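Local coordinates for protein IclR transcriptional regulator (Thermotoga maritima, PDB 1MKM) that probably binds DNA through a winged helix-turn-helix domain and regulates transcription as an IclR-family factor whose C-terminal domain carries a zinc site, at residues M92-E97 / S233-E238; R184-D189 / E227-Y232. All coordinates share one frame; numbering follows the deposited sequence.

Contact 1: M92-E97 / S233-E238; sequences MKRTGE and SDVLKE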
loop_
_atom_site.group_PDB
_atom_site.type_symbol
_atom_site.label_atom_id
_atom_site.label_comp_id
_atom_site.label_asym_id
_atom_site.label_seq_id
_atom_site.Cartn_x
_atom_site.Cartn_y
_atom_site.Cartn_z
ATOM N N MET B 92 26.290 -5.888 -3.838
ATOM C CA MET B 92 25.439 -4.760 -3.488
ATOM C C MET B 92 25.391 -4.510 -1.978
ATOM O O MET B 92 25.313 -3.359 -1.523
ATOM C CB MET B 92 24.026 -4.989 -4.004
ATOM C CG MET B 92 23.041 -3.893 -3.621
ATOM S SD MET B 92 22.346 -4.031 -1.946
ATOM C CE MET B 92 21.360 -5.490 -2.148
ATOM N N LYS B 93 25.432 -5.588 -1.203
ATOM C CA LYS B 93 25.376 -5.469 0.246
ATOM C C LYS B 93 26.709 -5.024 0.823
ATOM O O LYS B 93 26.760 -4.475 1.925
ATOM C CB LYS B 93 24.942 -6.795 0.854
ATOM C CG LYS B 93 23.575 -7.219 0.381
ATOM C CD LYS B 93 23.284 -8.654 0.757
ATOM C CE LYS B 93 22.834 -8.762 2.192
ATOM N NZ LYS B 93 21.555 -8.033 2.380
ATOM N N ARG B 94 27.784 -5.245 0.072
ATOM C CA ARG B 94 29.107 -4.846 0.528
ATOM C C ARG B 94 29.580 -3.525 -0.065
ATOM O O ARG B 94 30.684 -3.075 0.236
ATOM C CB ARG B 94 30.125 -5.943 0.234
ATOM C CG ARG B 94 29.723 -7.278 0.829
ATOM C CD ARG B 94 30.872 -8.255 0.849
ATOM N NE ARG B 94 31.304 -8.655 -0.482
ATOM C CZ ARG B 94 32.389 -9.381 -0.721
ATOM N NH1 ARG B 94 33.154 -9.783 0.286
ATOM N NH2 ARG B 94 32.701 -9.717 -1.963
ATOM N N THR B 95 28.752 -2.901 -0.902
ATOM C CA THR B 95 29.117 -1.615 -1.487
ATOM C C THR B 95 27.962 -0.640 -1.342
ATOM O O THR B 95 28.172 0.577 -1.254
ATOM C CB THR B 95 29.454 -1.723 -2.982
ATOM O OG1 THR B 95 28.262 -2.036 -3.712
ATOM C CG2 THR B 95 30.515 -2.793 -3.225
ATOM N N GLY B 96 26.744 -1.190 -1.317
ATOM C CA GLY B 96 25.541 -0.384 -1.188
ATOM C C GLY B 96 25.148 0.226 -2.520
ATOM O O GLY B 96 24.197 1.005 -2.619
ATOM N N GLU B 97 25.884 -0.153 -3.558
ATOM C CA GLU B 97 25.652 0.366 -4.892
ATOM C C GLU B 97 24.923 -0.627 -5.782
ATOM O O GLU B 97 24.988 -1.842 -5.567
ATOM C CB GLU B 97 26.993 0.727 -5.537
ATOM C CG GLU B 97 27.868 1.626 -4.686
ATOM C CD GLU B 97 27.147 2.874 -4.261
ATOM O OE1 GLU B 97 26.630 3.590 -5.142
ATOM O OE2 GLU B 97 27.092 3.150 -3.042
ATOM N N SER B 233 36.286 -1.880 -7.804
ATOM C CA SER B 233 36.956 -2.791 -8.726
ATOM C C SER B 233 37.543 -3.998 -7.990
ATOM O O SER B 233 37.807 -5.040 -8.592
ATOM C CB SER B 233 38.058 -2.055 -9.504
ATOM O OG SER B 233 39.040 -1.520 -8.638
ATOM N N ASP B 234 37.741 -3.848 -6.685
ATOM C CA ASP B 234 38.281 -4.914 -5.855
ATOM C C ASP B 234 37.244 -6.020 -5.680
ATOM O O ASP B 234 37.496 -7.179 -6.022
ATOM C CB ASP B 234 38.666 -4.370 -4.475
ATOM C CG ASP B 234 40.156 -4.465 -4.195
ATOM O OD1 ASP B 234 40.544 -4.283 -3.020
ATOM O OD2 ASP B 234 40.938 -4.714 -5.140
ATOM N N VAL B 235 36.081 -5.659 -5.136
ATOM C CA VAL B 235 35.009 -6.625 -4.914
ATOM C C VAL B 235 34.544 -7.161 -6.263
ATOM O O VAL B 235 34.187 -8.333 -6.395
ATOM C CB VAL B 235 33.801 -5.981 -4.188
ATOM C CG1 VAL B 235 32.791 -7.050 -3.802
ATOM C CG2 VAL B 235 34.272 -5.235 -2.957
ATOM N N LEU B 236 34.566 -6.291 -7.264
ATOM C CA LEU B 236 34.144 -6.653 -8.607
ATOM C C LEU B 236 35.011 -7.787 -9.135
ATOM O O LEU B 236 34.511 -8.864 -9.479
ATOM C CB LEU B 236 34.257 -5.430 -9.522
ATOM C CG LEU B 236 33.132 -5.152 -10.523
ATOM C CD1 LEU B 236 31.772 -5.391 -9.886
ATOM C CD2 LEU B 236 33.255 -3.717 -11.002
ATOM N N LYS B 237 36.317 -7.550 -9.185
ATOM C CA LYS B 237 37.240 -8.560 -9.681
ATOM C C LYS B 237 37.163 -9.833 -8.857
ATOM O O LYS B 237 37.334 -10.928 -9.388
ATOM C CB LYS B 237 38.677 -8.032 -9.684
ATOM C CG LYS B 237 39.326 -8.046 -11.063
ATOM C CD LYS B 237 39.248 -9.426 -11.715
ATOM C CE LYS B 237 39.855 -9.406 -13.114
ATOM N NZ LYS B 237 39.747 -10.714 -13.834
ATOM N N GLU B 238 36.898 -9.693 -7.564
ATOM C CA GLU B 238 36.802 -10.857 -6.692
ATOM C C GLU B 238 35.676 -11.791 -7.135
ATOM O O GLU B 238 35.874 -13.007 -7.238
ATOM C CB GLU B 238 36.557 -10.435 -5.241
ATOM C CG GLU B 238 36.445 -11.615 -4.280
ATOM C CD GLU B 238 35.924 -11.220 -2.906
ATOM O OE1 GLU B 238 36.449 -10.248 -2.325
ATOM O OE2 GLU B 238 34.995 -11.888 -2.403
#
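R94 reaches across to helix 226-246 and meets E238 and V235 with the end of its guanidinium. Its NH2 donates to E238 OE2 over 3.2 Å in a nearly straight bond, with an N-H...O angle of 166°, so that hydrogen bond and salt bridge coincide. The acceptor lies almost in the guanidinium plane, at its edge, whereas the nitrogen arrives from above the carboxylate; the two flat groups are turned 79° from each other, and a single pair of atoms joins them instead of a two-pronged bridge. V235 CG1 comes oblique to the guanidinium, so close to NH2 that the detail of this approach is doubtful. A branched valine suits this place: CG1, anti to the backbone N (chi1 -172°), lies against the end of the guanidinium, while CG2 turns to T95 CG2 at 4.5 Å.

The whole belongs to the GAF-like C-terminal domain of the IclR family. Helix 226-246, through L236, and the turn after helix 79-93, through T95 and E97, both touch the antiparallel sheet at I217; here that turn meets the flank of the helix. The link lies at the surface, where a long arginine and an extended glutamate can span the gap between backbones, 8.2 Å from R94 CA to V235 CA.

Behind this shell, D90 forms a salt bridge with R94 NE, so two carboxylates share the guanidinium and probably stabilise its positive charge. T95 OG1 accepts from E97 N at 3.0 Å, an ST turn, and also bonds to the carbonyl of I91, tying the turn to the end of its helix. G96 takes a positive phi, easy for glycine, as the chain swings toward strand 98-105. E97 is then anchored by a salt bridge to K223.

Contact 2: R184-D189 / E227-Y232; sequences RGYAVD and EKIEEY
Y186 and V188, two residues apart on a chain that is extending into edge strand 187-190, both direct their CB atoms at helix 226-246, and I229 answers from the helix. The backbones stay well separated: V188 CA lies 8.3 Å from I229 CA, and Y186 CA is 10.2 Å from E230 CA. Before them, G185 follows helix 171-184 with a positive phi, in a conformation where a CB would press on the preceding carbonyl oxygen; glycine therefore fits the turn from helix to strand.

I229 bridges the gap with both branches of its side chain. CG2 meets Y186 CE2 at 4.3 Å, obliquely to the ring, and the outstretched CD1 reaches V188 CG1 at 4.4 Å; isoleucine fits because its two branches can touch both residues at once. The tyrosine ring is placed by a chi1 of 59°, which sets CG between the backbone N and the carbonyl carbon; R184 CB packs on one ring face, offset toward the rim. E230, whose CB points away from the strand, bends back at chi2 to bring OE2 to 3.5 Å from Y186 OH, with ring and carboxylate planes 57° apart.

Next in the strand, D189 pairs through its backbone with C199. Both bind zinc in a structure of this protein, but not in this chain, where D189 OD1 accepts from the backbone N of E192 and N193. The arrangement is a helix packed across one face of an antiparallel sheet, reaching here its outermost strand in this chain, as in the GAF-like domain of IclR regulators.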
loop_
_atom_site.group_PDB
_atom_site.type_symbol
_atom_site.label_atom_id
_atom_site.label_comp_id
_atom_site.label_asym_id
_atom_site.label_seq_id
_atom_site.Cartn_x
_atom_site.Cartn_y
_atom_site.Cartn_z
ATOM N N ARG B 184 44.936 -2.231 -15.985
ATOM C CA ARG B 184 44.321 -2.270 -14.664
ATOM C C ARG B 184 43.600 -3.590 -14.430
ATOM O O ARG B 184 43.701 -4.186 -13.353
ATOM C CB ARG B 184 43.336 -1.111 -14.502
ATOM C CG ARG B 184 43.973 0.267 -14.580
ATOM C CD ARG B 184 43.006 1.350 -14.119
ATOM N NE ARG B 184 41.776 1.358 -14.901
ATOM C CZ ARG B 184 41.729 1.552 -16.215
ATOM N NH1 ARG B 184 42.849 1.755 -16.897
ATOM N NH2 ARG B 184 40.562 1.544 -16.850
ATOM N N GLY B 185 42.885 -4.044 -15.457
ATOM C CA GLY B 185 42.133 -5.280 -15.361
ATOM C C GLY B 185 40.653 -4.975 -15.202
ATOM O O GLY B 185 39.855 -5.867 -14.930
ATOM N N TYR B 186 40.293 -3.704 -15.361
ATOM C CA TYR B 186 38.908 -3.254 -15.247
ATOM C C TYR B 186 38.733 -1.913 -15.954
ATOM O O TYR B 186 39.711 -1.306 -16.388
ATOM C CB TYR B 186 38.501 -3.102 -13.776
ATOM C CG TYR B 186 39.347 -2.120 -13.000
ATOM C CD1 TYR B 186 40.490 -2.543 -12.312
ATOM C CD2 TYR B 186 39.019 -0.764 -12.965
ATOM C CE1 TYR B 186 41.285 -1.641 -11.609
ATOM C CE2 TYR B 186 39.805 0.147 -12.269
ATOM C CZ TYR B 186 40.937 -0.299 -11.591
ATOM O OH TYR B 186 41.713 0.594 -10.897
ATOM N N ALA B 187 37.490 -1.447 -16.057
ATOM C CA ALA B 187 37.211 -0.174 -16.709
ATOM C C ALA B 187 36.516 0.816 -15.796
ATOM O O ALA B 187 36.106 0.477 -14.683
ATOM C CB ALA B 187 36.368 -0.395 -17.935
ATOM N N VAL B 188 36.388 2.047 -16.281
ATOM C CA VAL B 188 35.735 3.109 -15.537
ATOM C C VAL B 188 34.953 3.979 -16.507
ATOM O O VAL B 188 35.461 4.337 -17.570
ATOM C CB VAL B 188 36.756 4.000 -14.805
ATOM C CG1 VAL B 188 36.055 5.181 -14.170
ATOM C CG2 VAL B 188 37.507 3.188 -13.748
ATOM N N ASP B 189 33.715 4.307 -16.147
ATOM C CA ASP B 189 32.878 5.150 -16.988
ATOM C C ASP B 189 32.738 6.525 -16.366
ATOM O O ASP B 189 31.824 6.773 -15.579
ATOM C CB ASP B 189 31.488 4.533 -17.183
ATOM C CG ASP B 189 30.478 5.542 -17.720
ATOM O OD1 ASP B 189 30.915 6.483 -18.404
ATOM O OD2 ASP B 189 29.258 5.405 -17.476
ATOM N N GLU B 227 39.932 6.070 -4.168
ATOM C CA GLU B 227 39.842 4.949 -3.239
ATOM C C GLU B 227 38.553 4.165 -3.414
ATOM O O GLU B 227 38.558 2.939 -3.349
ATOM C CB GLU B 227 39.944 5.431 -1.788
ATOM C CG GLU B 227 39.264 6.759 -1.529
ATOM C CD GLU B 227 40.163 7.934 -1.872
ATOM O OE1 GLU B 227 41.146 8.159 -1.132
ATOM O OE2 GLU B 227 39.901 8.623 -2.881
ATOM N N LYS B 228 37.443 4.862 -3.623
ATOM C CA LYS B 228 36.183 4.160 -3.804
ATOM C C LYS B 228 36.384 3.251 -5.009
ATOM O O LYS B 228 36.214 2.036 -4.912
ATOM C CB LYS B 228 35.045 5.148 -4.044
ATOM C CG LYS B 228 33.749 4.787 -3.321
ATOM C CD LYS B 228 33.968 4.631 -1.818
ATOM C CE LYS B 228 32.647 4.459 -1.079
ATOM N NZ LYS B 228 32.829 4.321 0.394
ATOM N N ILE B 229 36.785 3.838 -6.132
ATOM C CA ILE B 229 37.036 3.064 -7.341
ATOM C C ILE B 229 37.838 1.806 -7.028
ATOM O O ILE B 229 37.426 0.700 -7.380
ATOM C CB ILE B 229 37.803 3.897 -8.387
ATOM C CG1 ILE B 229 36.839 4.859 -9.076
ATOM C CG2 ILE B 229 38.505 2.981 -9.372
ATOM C CD1 ILE B 229 37.478 5.788 -10.081
ATOM N N GLU B 230 38.984 1.988 -6.374
ATOM C CA GLU B 230 39.855 0.876 -5.993
ATOM C C GLU B 230 39.085 -0.184 -5.215
ATOM O O GLU B 230 39.302 -1.385 -5.395
ATOM C CB GLU B 230 41.022 1.386 -5.137
ATOM C CG GLU B 230 42.220 1.892 -5.933
ATOM C CD GLU B 230 43.070 0.761 -6.507
ATOM O OE1 GLU B 230 43.659 -0.003 -5.712
ATOM O OE2 GLU B 230 43.148 0.634 -7.748
ATOM N N GLU B 231 38.182 0.275 -4.357
ATOM C CA GLU B 231 37.368 -0.608 -3.533
ATOM C C GLU B 231 36.337 -1.374 -4.352
ATOM O O GLU B 231 36.152 -2.582 -4.170
ATOM C CB GLU B 231 36.658 0.206 -2.455
ATOM C CG GLU B 231 35.828 -0.621 -1.505
ATOM C CD GLU B 231 35.506 0.133 -0.239
ATOM O OE1 GLU B 231 34.904 1.224 -0.333
ATOM O OE2 GLU B 231 35.864 -0.363 0.849
ATOM N N TYR B 232 35.660 -0.665 -5.249
ATOM C CA TYR B 232 34.648 -1.286 -6.091
ATOM C C TYR B 232 35.293 -2.310 -7.032
ATOM O O TYR B 232 34.908 -3.483 -7.044
ATOM C CB TYR B 232 33.884 -0.213 -6.889
ATOM C CG TYR B 232 33.104 0.781 -6.034
ATOM C CD1 TYR B 232 32.692 0.455 -4.738
ATOM C CD2 TYR B 232 32.716 2.031 -6.550
ATOM C CE1 TYR B 232 31.908 1.342 -3.977
ATOM C CE2 TYR B 232 31.929 2.926 -5.793
ATOM C CZ TYR B 232 31.527 2.566 -4.503
ATOM O OH TYR B 232 30.710 3.412 -3.759
#

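In the fold
Contacts 1 and 2 use consecutive turns of helix 226-246 and lie with their centres 10 Å apart, on the same side of the chain's centre. One joins the helix to the turn after helix 79-93, the other to edge strand 187-190. They meet directly: Y232 of contact 2 brings its OH to 3.5 Å from E97 CG of contact 1, and S233 OG of contact 1 lies 3.7 Å from Y186 CZ of contact 2. Contact 2 holds D189 of the zinc site, which is unoccupied by metal from this chain; the V188 side chain is about 9 Å from a bound zinc ion, and the T95 side chain of contact 1 about 13 Å from one.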